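Side-chain contacts in aldehyde Dehydrogenase (Burkholderia cenocepacia, PDB 4O6R), which probably oxidises aldehydes to carboxylic acids with NAD(P)+ as coenzyme, and binds adenosine monophosphate in this crystal form: residues Ser65-Ala69 against Ala70-Arg74; Thr235-Gly238 against Arg239-Val242; Asp267-Leu270 against Asp271-Ile274; Pro321-Pro324 against Asn325-Met328. One frame throughout, in Å; residues are numbered along the deposited sequence. Where two conformers were deposited one is given.

Interaction 1: Ser65-Ala69 against Ala70-Arg74; sequences SAMPA and AERGR
At the start of helix 69-85, where the chain turns out of helix 47-66, Pro-68 fills the N-cap position and its carbonyl oxygen takes two backbone N-H groups of the first turn. Arg-72 N approaches it nearly straight on (Arg-72 N to Pro-68 O 3.2 Å, N-H...O angle 162°), while Glu-71 N comes from above the carbonyl plane at a more bent angle (Glu-71 N to Pro-68 O 2.9 Å). Gly-73 N binds Ala-69 O at 2.9 Å, continuing the first turn. Within the turn joining helix 47-66 to helix 69-85, Arg-72 folds back over the entry of its own helix. A bend at chi3 (-62°) turns its guanidinium so that Ala-69 CA lies over one face, 3.9 Å above the plane and toward the rim. Arg-72 NH1 stands 3.0 Å from Met-67 O, at an angle too poor for a hydrogen bond; the group is held instead by Ala-172 O, which accepts from Arg-72 NE, and weakly by Trp-64 O. Met-67 has CG anti to its nitrogen (chi1 -176°), which lays CG and SD against Glu-71, with Met-67 CG 3.5 Å from Glu-71 CB; SD also reaches Arg-72 CG. The Glu-71 carboxylate lies against the Pro-68 ring, the two side chains crossing at a slant with Glu-71 CD 3.5 Å from Pro-68 CD. Across the subunit interface, Thr-136 of the second subunit packs on Pro-68 and Pro-133 of that subunit on Ala-69.

Interaction 2: Thr235-Gly238 against Arg239-Val242; sequences TATG and RRIV. With AMP (adenosine monophosphate), chain E.
Residues Thr-235 to Val-242 form two turns of one continuous alpha-helix, with Arg-239 N bound to Thr-235 O at 3.0 Å, Ile-241 N to Thr-237 O and Val-242 N to Gly-238 O; the bond from Arg-240 N to Ala-236 O is weak. This is helix 235-245 of a beta-alpha-beta unit in the nucleotide-binding domain, and one side of it, with Thr-237, Arg-240 and Ile-241, faces AMP. Thr-235 and Arg-239 run side by side, the Thr-235 methyl CG2 lying over a face of the guanidinium, whose Arg-239 NH2 is hydrogen-bonded to Gly-247 O of the fourth subunit. On the ligand side, Arg-240 bends at chi3 (-63°) and brings its guanidinium across Thr-237, with Thr-237 CA 3.9 Å above the centre of its plane. Thr-237 OG1 and Arg-240 NH2 are close, but their angle is poor for a hydrogen bond. The adenine meets the guanidinium at its edge: AMP N7 lies in its plane, and AMP N6 comes to 3.1 Å from Arg-240 NE. Ile-241 CD1 touches the ring at AMP C2, 3.7 Å away. Thr-237 OG1, placed beside its own nitrogen (chi1 -63°), donates to the phosphate, reaching AMP O2P at 2.9 Å.

Interaction 3: Asp267-Leu270 against Asp271-Ile274; sequences DANL and DAAI
Asn-269 caps helix 270-282: its side-chain oxygen accepts the N-H of Ala-272 almost in a straight line, with Asn-269 OD1 3.0 Å from Ala-272 N and an N-H...O angle of 177°. The donor stands above the amide plane, 47° out of it. CG lies anti to the backbone nitrogen (chi1 -178°), which swings the amide over the helix start and sets it against the methyl of Ala-272, with Asn-269 CG 3.9 Å from Ala-272 CB. The tightly packed side is the one turned into the protein. Ala-273 N binds Asn-269 O at 2.9 Å and Ile-274 N binds Leu-270 O at 2.8 Å. Ile-274 CG1, beside the backbone nitrogen, sets Ile-274 CD1 against Leu-270 O at 3.2 Å. Leu-270 CB touches Ile-274 CD1 at 4.2 Å; Phe-305 and Arg-308 of helix 302-315 cover Ile-274, and Trp-423 of strand 421-423 covers Ala-272 and Ala-273. The other side is wet. A water donates to Asn-269 OD1 and accepts from Asp-271 N, with the water oxygen 2.8 Å from Asp-271 N, closing a small ring at the mouth of the helix. Nearby, the exposed carboxylate of Asp-271 binds a glycerol, probably left from the crystallisation liquor, through OD1. The N-H groups of Asp-271 and Ala-272 are thus met by the water and by Asn-269 OD1 respectively, and the carboxylate of Asp-271, in the first turn, is probably favoured by the positive end of the helix dipole.

Interaction 4: Pro321-Pro324 against Asn325-Met328; sequences PLDP and NTEM
Asp-323 to Thr-326 fold into a type I beta turn, closed by the N-H of Thr-326 on Asp-323 O (Thr-326 N to Asp-323 O 2.8 Å). An Asx turn is built on top of it, since Asp-323 OD1 accepts from Asn-325 N at 2.9 Å with an N-H...O angle of 158°, and with Pro-324 next in sequence this is an Asx-Pro turn. The carboxylate gets there because CG stands anti to its own nitrogen (chi1 -173°), and the bond comes to it from above its plane. The Asp-323 and Asn-325 side chains lie side by side and point the same way, carboxylate and amide planes 42° apart, with Asp-323 OD1 3.3 Å from Asn-325 CB. Pro-324, whose ring restricts phi, occupies position i+1 of the turn and touches Arg-106 of helix 102-123. Thr-326 OG1, anti to its own carbonyl carbon, lies 3.5 Å from Asp-323 CB; that hydroxyl is hydrogen-bonded to Asn-320 O, which ties the turn to an earlier residue of the same loop. The whole turn belongs to the link between helix 302-315 and helix 334-349. A water also joins the two carbonyls at the ends of the turn, donating to Asp-323 O at 2.9 Å and to Thr-326 O at 2.7 Å.

Overall arrangement
From the N terminus the four contacts follow one another in series, none nested in or crossing another, and each is a local structure within one continuous stretch. Interaction 1 turns the chain from helix 47-66 into helix 69-85 beside a neighbouring subunit. Interaction 2 lies on the helix between strands 228-232 and 251-255, at the AMP pocket. Interaction 3 opens helix 270-282, which follows strand 261-264 of the seven-stranded sheet, and interaction 4 closes a turn between helices 302-315 and 334-349. Interactions 3 and 4 are the closest pair, about 12 Å between nearest atoms; interactions 2 and 4 lie on opposite sides of the chain's centre.

Interaction 1: Ser65-Ala69 against Ala70-Arg74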
ATOM      1  N   SER A  65       0.980  11.646  21.168  1.00 11.71           N
ATOM      2  CA  SER A  65       1.451  11.509  19.807  1.00 11.92           C
ATOM      3  C   SER A  65       2.952  11.134  19.788  1.00 12.47           C
ATOM      4  O   SER A  65       3.388  10.428  18.873  1.00 12.31           O
ATOM      5  CB  SER A  65       1.172  12.782  19.004  1.00 12.19           C
ATOM      6  OG  SER A  65       1.774  13.939  19.583  1.00 13.15           O
ATOM      7  N   ALA A  66       3.731  11.560  20.788  1.00 13.05           N
ATOM      8  CA  ALA A  66       5.172  11.234  20.812  1.00 14.00           C
ATOM      9  C   ALA A  66       5.477   9.822  21.272  1.00 14.61           C
ATOM     10  O   ALA A  66       6.572   9.334  21.019  1.00 15.37           O
ATOM     11  CB  ALA A  66       5.948  12.191  21.692  1.00 14.50           C
ATOM     12  N   MET A  67       4.550   9.204  21.987  1.00 14.85           N
ATOM     13  CA  MET A  67       4.687   7.822  22.421  1.00 15.67           C
ATOM     14  C   MET A  67       4.874   6.959  21.166  1.00 14.32           C
ATOM     15  O   MET A  67       4.170   7.172  20.161  1.00 13.78           O
ATOM     16  CB  MET A  67       3.417   7.400  23.175  1.00 17.08           C
ATOM     17  CG  MET A  67       3.461   6.013  23.776  1.00 18.90           C
ATOM     18  SD  MET A  67       1.937   5.574  24.649  1.00 21.96           S
ATOM     19  CE  MET A  67       2.021   6.822  25.920  1.00 21.93           C
ATOM     20  N   PRO A  68       5.801   5.973  21.225  1.00 13.60           N
ATOM     21  CA  PRO A  68       5.944   5.062  20.106  1.00 12.72           C
ATOM     22  C   PRO A  68       4.599   4.435  19.784  1.00 11.54           C
ATOM     23  O   PRO A  68       3.836   4.111  20.686  1.00 10.92           O
ATOM     24  CB  PRO A  68       6.904   3.996  20.641  1.00 13.48           C
ATOM     25  CG  PRO A  68       7.710   4.714  21.670  1.00 14.23           C
ATOM     26  CD  PRO A  68       6.739   5.653  22.317  1.00 13.94           C
ATOM     27  N   ALA A  69       4.347   4.222  18.500  1.00 10.78           N
ATOM     28  CA  ALA A  69       3.094   3.646  18.028  1.00 10.09           C
ATOM     29  C   ALA A  69       2.812   2.317  18.709  1.00  9.96           C
ATOM     30  O   ALA A  69       1.689   2.050  19.111  1.00  9.49           O
ATOM     31  CB  ALA A  69       3.141   3.484  16.516  1.00  9.89           C
ATOM     32  N   ALA A  70       3.833   1.488  18.848  1.00 10.35           N
ATOM     33  CA  ALA A  70       3.684   0.189  19.488  1.00 10.64           C
ATOM     34  C   ALA A  70       3.189   0.298  20.929  1.00 10.88           C
ATOM     35  O   ALA A  70       2.469  -0.595  21.401  1.00 10.74           O
ATOM     36  CB  ALA A  70       4.993  -0.581  19.461  1.00 11.20           C
ATOM     37  N   GLU A  71       3.588   1.368  21.619  0.50 10.93           N
ATOM     38  CA  GLU A  71       3.175   1.592  23.015  0.50 11.19           C
ATOM     39  C   GLU A  71       1.713   2.006  23.116  0.50 10.73           C
ATOM     40  O   GLU A  71       0.990   1.533  23.996  0.50 10.65           O
ATOM     41  CB  GLU A  71       4.088   2.618  23.703  0.50 11.58           C
ATOM     42  CG  GLU A  71       5.531   2.153  23.841  0.50 12.30           C
ATOM     43  CD  GLU A  71       6.396   3.089  24.688  0.50 12.77           C
ATOM     44  OE1 GLU A  71       5.859   4.076  25.267  0.50 12.74           O
ATOM     45  OE2 GLU A  71       7.615   2.828  24.755  0.50 13.34           O
ATOM     46  N   ARG A  72       1.263   2.869  22.205  1.00 10.46           N
ATOM     47  CA  ARG A  72      -0.176   3.168  22.087  1.00 10.24           C
ATOM     48  C   ARG A  72      -0.934   1.875  21.768  1.00 10.01           C
ATOM     49  O   ARG A  72      -1.977   1.567  22.361  1.00  9.87           O
ATOM     50  CB  ARG A  72      -0.487   4.192  20.993  1.00 10.19           C
ATOM     51  CG  ARG A  72       0.123   5.551  21.237  1.00 10.68           C
ATOM     52  CD  ARG A  72      -0.505   6.617  20.349  1.00 10.80           C
ATOM     53  NE  ARG A  72      -0.291   6.352  18.943  1.00 11.24           N
ATOM     54  CZ  ARG A  72       0.678   6.863  18.195  1.00 11.97           C
ATOM     55  NH1 ARG A  72       1.597   7.644  18.705  1.00 12.82           N
ATOM     56  NH2 ARG A  72       0.737   6.564  16.917  1.00 12.43           N
ATOM     57  N   GLY A  73      -0.380   1.120  20.838  1.00 10.11           N
ATOM     58  CA  GLY A  73      -0.938  -0.185  20.474  1.00 10.36           C
ATOM     59  C   GLY A  73      -1.107  -1.117  21.676  1.00 10.58           C
ATOM     60  O   GLY A  73      -2.160  -1.755  21.856  1.00 10.25           O
ATOM     61  N   ARG A  74      -0.057  -1.218  22.476  1.00 11.20           N
ATOM     62  CA  ARG A  74      -0.067  -2.106  23.660  1.00 12.16           C
ATOM     63  C   ARG A  74      -1.223  -1.753  24.624  1.00 11.36           C
ATOM     64  O   ARG A  74      -1.889  -2.647  25.199  1.00 11.19           O
ATOM     65  CB  ARG A  74       1.302  -2.051  24.359  1.00 13.87           C
ATOM     66  CG  ARG A  74       1.430  -2.916  25.604  1.00 16.05           C
ATOM     67  CD  ARG A  74       1.403  -4.396  25.231  1.00 17.98           C
ATOM     68  NE  ARG A  74       1.937  -5.283  26.278  1.00 20.97           N
ATOM     69  CZ  ARG A  74       3.224  -5.331  26.647  1.00 22.69           C
ATOM     70  NH1 ARG A  74       4.137  -4.528  26.078  1.00 24.66           N
ATOM     71  NH2 ARG A  74       3.603  -6.164  27.592  1.00 23.71           N
TER

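Interaction 2: Thr235-Gly238 against Arg239-Val242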
ATOM      1  N   THR A 235     -29.582  12.718   9.404  1.00 18.54           N
ATOM      2  CA  THR A 235     -29.181  13.639   8.343  1.00 18.58           C
ATOM      3  C   THR A 235     -29.258  15.062   8.780  1.00 18.25           C
ATOM      4  O   THR A 235     -28.314  15.841   8.553  1.00 17.24           O
ATOM      5  CB  THR A 235     -30.086  13.479   7.109  1.00 20.40           C
ATOM      6  OG1 THR A 235     -30.357  12.094   6.919  1.00 21.28           O
ATOM      7  CG2 THR A 235     -29.392  14.020   5.843  1.00 20.46           C
ATOM      8  N   ALA A 236     -30.376  15.435   9.415  1.00 17.58           N
ATOM      9  CA  ALA A 236     -30.548  16.806   9.854  1.00 17.48           C
ATOM     10  C   ALA A 236     -29.429  17.218  10.810  1.00 16.54           C
ATOM     11  O   ALA A 236     -28.909  18.332  10.755  1.00 15.97           O
ATOM     12  CB  ALA A 236     -31.901  16.987  10.538  1.00 18.23           C
ATOM     13  N   THR A 237     -29.088  16.335  11.732  1.00 15.52           N
ATOM     14  CA  THR A 237     -28.054  16.700  12.682  1.00 15.27           C
ATOM     15  C   THR A 237     -26.681  16.716  11.997  1.00 14.08           C
ATOM     16  O   THR A 237     -25.837  17.544  12.314  1.00 13.75           O
ATOM     17  CB  THR A 237     -28.119  15.827  13.936  1.00 15.57           C
ATOM     18  OG1 THR A 237     -29.377  16.087  14.551  1.00 16.71           O
ATOM     19  CG2 THR A 237     -27.042  16.198  14.912  1.00 15.73           C
ATOM     20  N   GLY A 238     -26.470  15.841  11.028  1.00 13.58           N
ATOM     21  CA  GLY A 238     -25.241  15.872  10.234  1.00 13.19           C
ATOM     22  C   GLY A 238     -25.010  17.194   9.532  1.00 13.08           C
ATOM     23  O   GLY A 238     -23.880  17.697   9.519  1.00 11.97           O
ATOM     24  N   ARG A 239     -26.079  17.763   8.966  1.00 13.46           N
ATOM     25  CA  ARG A 239     -26.027  19.129   8.380  1.00 13.94           C
ATOM     26  C   ARG A 239     -25.569  20.185   9.404  1.00 14.06           C
ATOM     27  O   ARG A 239     -24.729  21.027   9.114  1.00 13.65           O
ATOM     28  CB  ARG A 239     -27.379  19.534   7.771  1.00 14.43           C
ATOM     29  CG  ARG A 239     -27.791  18.704   6.556  1.00 14.84           C
ATOM     30  CD  ARG A 239     -28.891  19.363   5.732  1.00 15.53           C
ATOM     31  NE  ARG A 239     -29.148  18.573   4.530  1.00 16.06           N
ATOM     32  CZ  ARG A 239     -30.040  17.596   4.426  1.00 16.64           C
ATOM     33  NH1 ARG A 239     -30.840  17.304   5.428  1.00 17.12           N
ATOM     34  NH2 ARG A 239     -30.147  16.903   3.300  1.00 17.18           N
ATOM     35  N   ARG A 240     -26.072  20.080  10.627  1.00 14.76           N
ATOM     36  CA  ARG A 240     -25.680  20.970  11.714  1.00 15.52           C
ATOM     37  C   ARG A 240     -24.198  20.798  12.127  1.00 13.84           C
ATOM     38  O   ARG A 240     -23.529  21.771  12.460  1.00 12.89           O
ATOM     39  CB  ARG A 240     -26.591  20.764  12.941  1.00 18.57           C
ATOM     40  CG  ARG A 240     -28.065  21.084  12.682  1.00 22.16           C
ATOM     41  CD  ARG A 240     -28.849  21.464  13.947  1.00 26.38           C
ATOM     42  NE  ARG A 240     -28.916  20.377  14.930  1.00 30.72           N
ATOM     43  CZ  ARG A 240     -29.824  19.385  14.947  1.00 35.14           C
ATOM     44  NH1 ARG A 240     -30.779  19.285  14.016  1.00 38.74           N
ATOM     45  NH2 ARG A 240     -29.770  18.458  15.903  1.00 36.05           N
ATOM     46  N   ILE A 241     -23.701  19.560  12.075  1.00 12.69           N
ATOM     47  CA  ILE A 241     -22.281  19.290  12.305  1.00 11.91           C
ATOM     48  C   ILE A 241     -21.442  19.983  11.257  1.00 11.28           C
ATOM     49  O   ILE A 241     -20.462  20.644  11.568  1.00 10.73           O
ATOM     50  CB  ILE A 241     -21.959  17.775  12.254  1.00 12.05           C
ATOM     51  CG1 ILE A 241     -22.650  17.015  13.407  1.00 12.46           C
ATOM     52  CG2 ILE A 241     -20.454  17.539  12.292  1.00 11.65           C
ATOM     53  CD1 ILE A 241     -22.240  17.433  14.811  1.00 12.60           C
ATOM     54  N   VAL A 242     -21.826  19.811  10.001  1.00 11.02           N
ATOM     55  CA  VAL A 242     -21.146  20.468   8.897  1.00 11.04           C
ATOM     56  C   VAL A 242     -21.120  21.970   9.097  1.00 11.52           C
ATOM     57  O   VAL A 242     -20.057  22.588   9.004  1.00 10.72           O
ATOM     58  CB  VAL A 242     -21.746  20.066   7.539  1.00 10.88           C
ATOM     59  CG1 VAL A 242     -21.169  20.911   6.410  1.00 10.82           C
ATOM     60  CG2 VAL A 242     -21.460  18.598   7.278  1.00 10.84           C
TER
HETATM   61  P   AMP E 501     -29.325  12.486  16.454  1.00 46.70           P
HETATM   62  O1P AMP E 501     -28.846  12.123  15.090  1.00 36.28           O
HETATM   63  O2P AMP E 501     -29.671  13.986  16.569  1.00 41.48           O
HETATM   64  O3P AMP E 501     -30.370  11.496  16.999  1.00 51.03           O
HETATM   65  O5' AMP E 501     -28.086  12.291  17.527  1.00 44.56           O
HETATM   66  C5' AMP E 501     -27.012  11.312  17.583  1.00 38.35           C
HETATM   67  C4' AMP E 501     -25.949  11.862  18.579  1.00 38.06           C
HETATM   68  O4' AMP E 501     -25.721  13.254  18.280  1.00 38.77           O
HETATM   69  C3' AMP E 501     -26.297  11.848  20.074  1.00 34.77           C
HETATM   70  O3' AMP E 501     -25.178  11.534  20.963  1.00 29.84           O
HETATM   71  C2' AMP E 501     -26.858  13.263  20.295  1.00 35.64           C
HETATM   72  O2' AMP E 501     -26.881  13.748  21.657  1.00 29.73           O
HETATM   73  C1' AMP E 501     -25.996  14.125  19.376  1.00 36.47           C
HETATM   74  N9  AMP E 501     -26.604  15.426  18.932  1.00 36.46           N
HETATM   75  C8  AMP E 501     -27.926  15.771  18.886  1.00 37.66           C
HETATM   76  N7  AMP E 501     -28.079  17.067  18.457  1.00 40.01           N
HETATM   77  C5  AMP E 501     -26.845  17.584  18.203  1.00 37.61           C
HETATM   78  C6  AMP E 501     -26.259  18.867  17.712  1.00 39.32           C
HETATM   79  N6  AMP E 501     -27.025  19.919  17.392  1.00 43.42           N
HETATM   80  N1  AMP E 501     -24.927  18.996  17.578  1.00 38.01           N
HETATM   81  C2  AMP E 501     -24.126  17.967  17.894  1.00 37.09           C
HETATM   82  N3  AMP E 501     -24.578  16.780  18.357  1.00 34.63           N
HETATM   83  C4  AMP E 501     -25.888  16.505  18.530  1.00 37.68           C

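Interaction 3: Asp267-Leu270 against Asp271-Ile274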
ATOM      1  N   ASP A 267     -33.436 -17.570  -7.348  1.00 12.57           N
ATOM      2  CA  ASP A 267     -32.529 -18.691  -7.205  1.00 12.64           C
ATOM      3  C   ASP A 267     -31.816 -18.697  -5.814  1.00 12.38           C
ATOM      4  O   ASP A 267     -30.854 -19.424  -5.601  1.00 12.40           O
ATOM      5  CB  ASP A 267     -31.526 -18.664  -8.354  1.00 12.76           C
ATOM      6  CG  ASP A 267     -30.486 -17.585  -8.176  1.00 12.38           C
ATOM      7  OD1 ASP A 267     -30.826 -16.554  -7.549  1.00 11.96           O
ATOM      8  OD2 ASP A 267     -29.335 -17.781  -8.612  1.00 12.51           O
ATOM      9  N   ALA A 268     -32.282 -17.869  -4.875  1.00 11.94           N
ATOM     10  CA  ALA A 268     -31.689 -17.806  -3.548  1.00 11.50           C
ATOM     11  C   ALA A 268     -31.948 -19.121  -2.781  1.00 12.17           C
ATOM     12  O   ALA A 268     -32.937 -19.823  -3.035  1.00 12.22           O
ATOM     13  CB  ALA A 268     -32.280 -16.646  -2.776  1.00 11.13           C
ATOM     14  N   ASN A 269     -31.054 -19.446  -1.855  1.00 12.42           N
ATOM     15  CA  ASN A 269     -31.331 -20.460  -0.831  1.00 13.14           C
ATOM     16  C   ASN A 269     -32.318 -19.820   0.148  1.00 12.64           C
ATOM     17  O   ASN A 269     -31.954 -18.937   0.922  1.00 11.55           O
ATOM     18  CB  ASN A 269     -30.040 -20.849  -0.125  1.00 13.81           C
ATOM     19  CG  ASN A 269     -30.243 -21.939   0.913  1.00 14.87           C
ATOM     20  OD1 ASN A 269     -31.155 -21.903   1.713  1.00 15.14           O
ATOM     21  ND2 ASN A 269     -29.365 -22.921   0.896  1.00 16.02           N
ATOM     22  N   LEU A 270     -33.583 -20.217   0.053  1.00 12.79           N
ATOM     23  CA  LEU A 270     -34.625 -19.583   0.866  1.00 13.02           C
ATOM     24  C   LEU A 270     -34.417 -19.822   2.352  1.00 13.21           C
ATOM     25  O   LEU A 270     -34.615 -18.915   3.128  1.00 12.66           O
ATOM     26  CB  LEU A 270     -36.011 -20.049   0.435  1.00 13.58           C
ATOM     27  CG  LEU A 270     -36.397 -19.729  -1.006  1.00 14.09           C
ATOM     28  CD1 LEU A 270     -37.824 -20.207  -1.313  1.00 14.85           C
ATOM     29  CD2 LEU A 270     -36.268 -18.246  -1.274  1.00 13.81           C
ATOM     30  N   ASP A 271     -33.963 -21.000   2.767  1.00 13.94           N
ATOM     31  CA  ASP A 271     -33.685 -21.188   4.190  1.00 14.97           C
ATOM     32  C   ASP A 271     -32.669 -20.160   4.720  1.00 13.36           C
ATOM     33  O   ASP A 271     -32.897 -19.494   5.713  1.00 12.40           O
ATOM     34  CB  ASP A 271     -33.151 -22.578   4.449  1.00 17.40           C
ATOM     35  CG  ASP A 271     -32.826 -22.792   5.905  1.00 20.52           C
ATOM     36  OD1 ASP A 271     -33.729 -22.673   6.750  1.00 23.31           O
ATOM     37  OD2 ASP A 271     -31.643 -23.053   6.224  1.00 25.06           O
ATOM     38  N   ALA A 272     -31.554 -20.034   4.019  1.00 12.43           N
ATOM     39  CA  ALA A 272     -30.529 -19.042   4.375  1.00 11.56           C
ATOM     40  C   ALA A 272     -31.065 -17.623   4.327  1.00 10.67           C
ATOM     41  O   ALA A 272     -30.801 -16.853   5.234  1.00 10.25           O
ATOM     42  CB  ALA A 272     -29.310 -19.186   3.465  1.00 11.69           C
ATOM     43  N   ALA A 273     -31.843 -17.289   3.304  1.00 10.21           N
ATOM     44  CA  ALA A 273     -32.307 -15.931   3.109  1.00  9.70           C
ATOM     45  C   ALA A 273     -33.396 -15.519   4.092  1.00  9.59           C
ATOM     46  O   ALA A 273     -33.453 -14.380   4.512  1.00  9.27           O
ATOM     47  CB  ALA A 273     -32.762 -15.723   1.656  1.00  9.89           C
ATOM     48  N   ILE A 274     -34.257 -16.450   4.469  1.00  9.76           N
ATOM     49  CA  ILE A 274     -35.280 -16.152   5.455  1.00  9.71           C
ATOM     50  C   ILE A 274     -34.618 -15.875   6.802  1.00  9.64           C
ATOM     51  O   ILE A 274     -34.944 -14.892   7.486  1.00  9.37           O
ATOM     52  CB  ILE A 274     -36.282 -17.317   5.544  1.00  9.93           C
ATOM     53  CG1 ILE A 274     -37.136 -17.362   4.282  1.00  9.94           C
ATOM     54  CG2 ILE A 274     -37.170 -17.179   6.756  1.00 10.08           C
ATOM     55  CD1 ILE A 274     -37.701 -18.733   3.994  1.00 10.36           C
TER
HETATM   56  O   HOH W   1     -33.649 -23.409   1.409  1.00 28.30           O

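Interaction 4: Pro321-Pro324 against Asn325-Met328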
ATOM      1  N   PRO A 321     -34.868  -7.904  28.719  1.00 14.55           N
ATOM      2  CA  PRO A 321     -33.496  -8.049  28.249  1.00 14.36           C
ATOM      3  C   PRO A 321     -32.646  -8.927  29.161  1.00 14.94           C
ATOM      4  O   PRO A 321     -31.761  -9.630  28.684  1.00 14.55           O
ATOM      5  CB  PRO A 321     -32.961  -6.617  28.285  1.00 14.21           C
ATOM      6  CG  PRO A 321     -34.152  -5.776  28.075  1.00 14.19           C
ATOM      7  CD  PRO A 321     -35.255  -6.481  28.795  1.00 14.50           C
ATOM      8  N   LEU A 322     -32.920  -8.914  30.461  1.00 15.91           N
ATOM      9  CA  LEU A 322     -32.084  -9.689  31.376  1.00 16.71           C
ATOM     10  C   LEU A 322     -32.321 -11.209  31.357  1.00 17.05           C
ATOM     11  O   LEU A 322     -31.530 -11.958  31.900  1.00 17.30           O
ATOM     12  CB  LEU A 322     -32.156  -9.095  32.777  1.00 17.91           C
ATOM     13  CG  LEU A 322     -31.630  -7.642  32.846  1.00 18.13           C
ATOM     14  CD1 LEU A 322     -31.370  -7.184  34.271  1.00 19.16           C
ATOM     15  CD2 LEU A 322     -30.377  -7.383  32.011  1.00 17.99           C
ATOM     16  N   ASP A 323     -33.386 -11.657  30.698  1.00 16.92           N
ATOM     17  CA  ASP A 323     -33.690 -13.081  30.529  1.00 17.30           C
ATOM     18  C   ASP A 323     -32.942 -13.656  29.302  1.00 16.66           C
ATOM     19  O   ASP A 323     -33.170 -13.206  28.179  1.00 15.87           O
ATOM     20  CB  ASP A 323     -35.208 -13.232  30.359  1.00 17.45           C
ATOM     21  CG  ASP A 323     -35.675 -14.685  30.344  1.00 18.13           C
ATOM     22  OD1 ASP A 323     -34.891 -15.607  30.066  1.00 18.02           O
ATOM     23  OD2 ASP A 323     -36.867 -14.890  30.632  1.00 18.89           O
ATOM     24  N   PRO A 324     -32.050 -14.645  29.515  1.00 16.97           N
ATOM     25  CA  PRO A 324     -31.270 -15.250  28.429  1.00 16.70           C
ATOM     26  C   PRO A 324     -32.102 -15.933  27.345  1.00 16.77           C
ATOM     27  O   PRO A 324     -31.592 -16.185  26.251  1.00 16.35           O
ATOM     28  CB  PRO A 324     -30.366 -16.280  29.124  1.00 17.51           C
ATOM     29  CG  PRO A 324     -30.711 -16.252  30.568  1.00 18.31           C
ATOM     30  CD  PRO A 324     -31.745 -15.209  30.841  1.00 17.95           C
ATOM     31  N   ASN A 325     -33.360 -16.252  27.661  1.00 17.16           N
ATOM     32  CA  ASN A 325     -34.300 -16.820  26.698  0.50 16.96           C
ATOM     33  C   ASN A 325     -34.873 -15.732  25.774  1.00 16.08           C
ATOM     34  O   ASN A 325     -35.484 -16.038  24.783  1.00 15.79           O
ATOM     35  CB  ASN A 325     -35.440 -17.540  27.452  0.50 17.74           C
ATOM     36  CG  ASN A 325     -36.231 -18.497  26.569  0.50 17.94           C
ATOM     37  OD1 ASN A 325     -35.668 -19.195  25.728  0.50 17.98           O
ATOM     38  ND2 ASN A 325     -37.538 -18.548  26.776  0.50 18.32           N
ATOM     39  N   THR A 326     -34.711 -14.449  26.130  1.00 15.46           N
ATOM     40  CA  THR A 326     -35.259 -13.351  25.321  1.00 14.64           C
ATOM     41  C   THR A 326     -34.500 -13.178  24.007  1.00 14.09           C
ATOM     42  O   THR A 326     -33.287 -13.132  24.010  1.00 13.63           O
ATOM     43  CB  THR A 326     -35.228 -12.012  26.070  1.00 14.68           C
ATOM     44  OG1 THR A 326     -36.131 -12.070  27.185  1.00 15.06           O
ATOM     45  CG2 THR A 326     -35.581 -10.820  25.135  1.00 14.08           C
ATOM     46  N   GLU A 327     -35.238 -13.088  22.897  1.00 13.76           N
ATOM     47  CA  GLU A 327     -34.656 -12.908  21.564  1.00 13.42           C
ATOM     48  C   GLU A 327     -34.755 -11.476  21.058  1.00 13.46           C
ATOM     49  O   GLU A 327     -33.944 -11.067  20.244  1.00 13.14           O
ATOM     50  CB  GLU A 327     -35.334 -13.813  20.551  1.00 13.32           C
ATOM     51  CG  GLU A 327     -35.102 -15.300  20.779  1.00 13.73           C
ATOM     52  CD  GLU A 327     -35.863 -16.173  19.791  1.00 13.95           C
ATOM     53  OE1 GLU A 327     -37.084 -15.926  19.552  1.00 13.66           O
ATOM     54  OE2 GLU A 327     -35.229 -17.115  19.245  1.00 14.28           O
ATOM     55  N   MET A 328     -35.765 -10.738  21.513  1.00 14.13           N
ATOM     56  CA  MET A 328     -35.924  -9.337  21.164  1.00 14.52           C
ATOM     57  C   MET A 328     -36.357  -8.537  22.391  1.00 13.80           C
ATOM     58  O   MET A 328     -37.286  -8.892  23.074  1.00 13.26           O
ATOM     59  CB  MET A 328     -36.943  -9.146  20.039  1.00 16.31           C
ATOM     60  CG  MET A 328     -37.130  -7.670  19.664  1.00 18.50           C
ATOM     61  SD  MET A 328     -38.253  -7.322  18.262  1.00 21.54           S
ATOM     62  CE  MET A 328     -37.124  -7.685  17.008  1.00 18.80           C
TER
HETATM   63  O   HOH W   2     -31.375 -12.654  25.914  1.00 11.01           O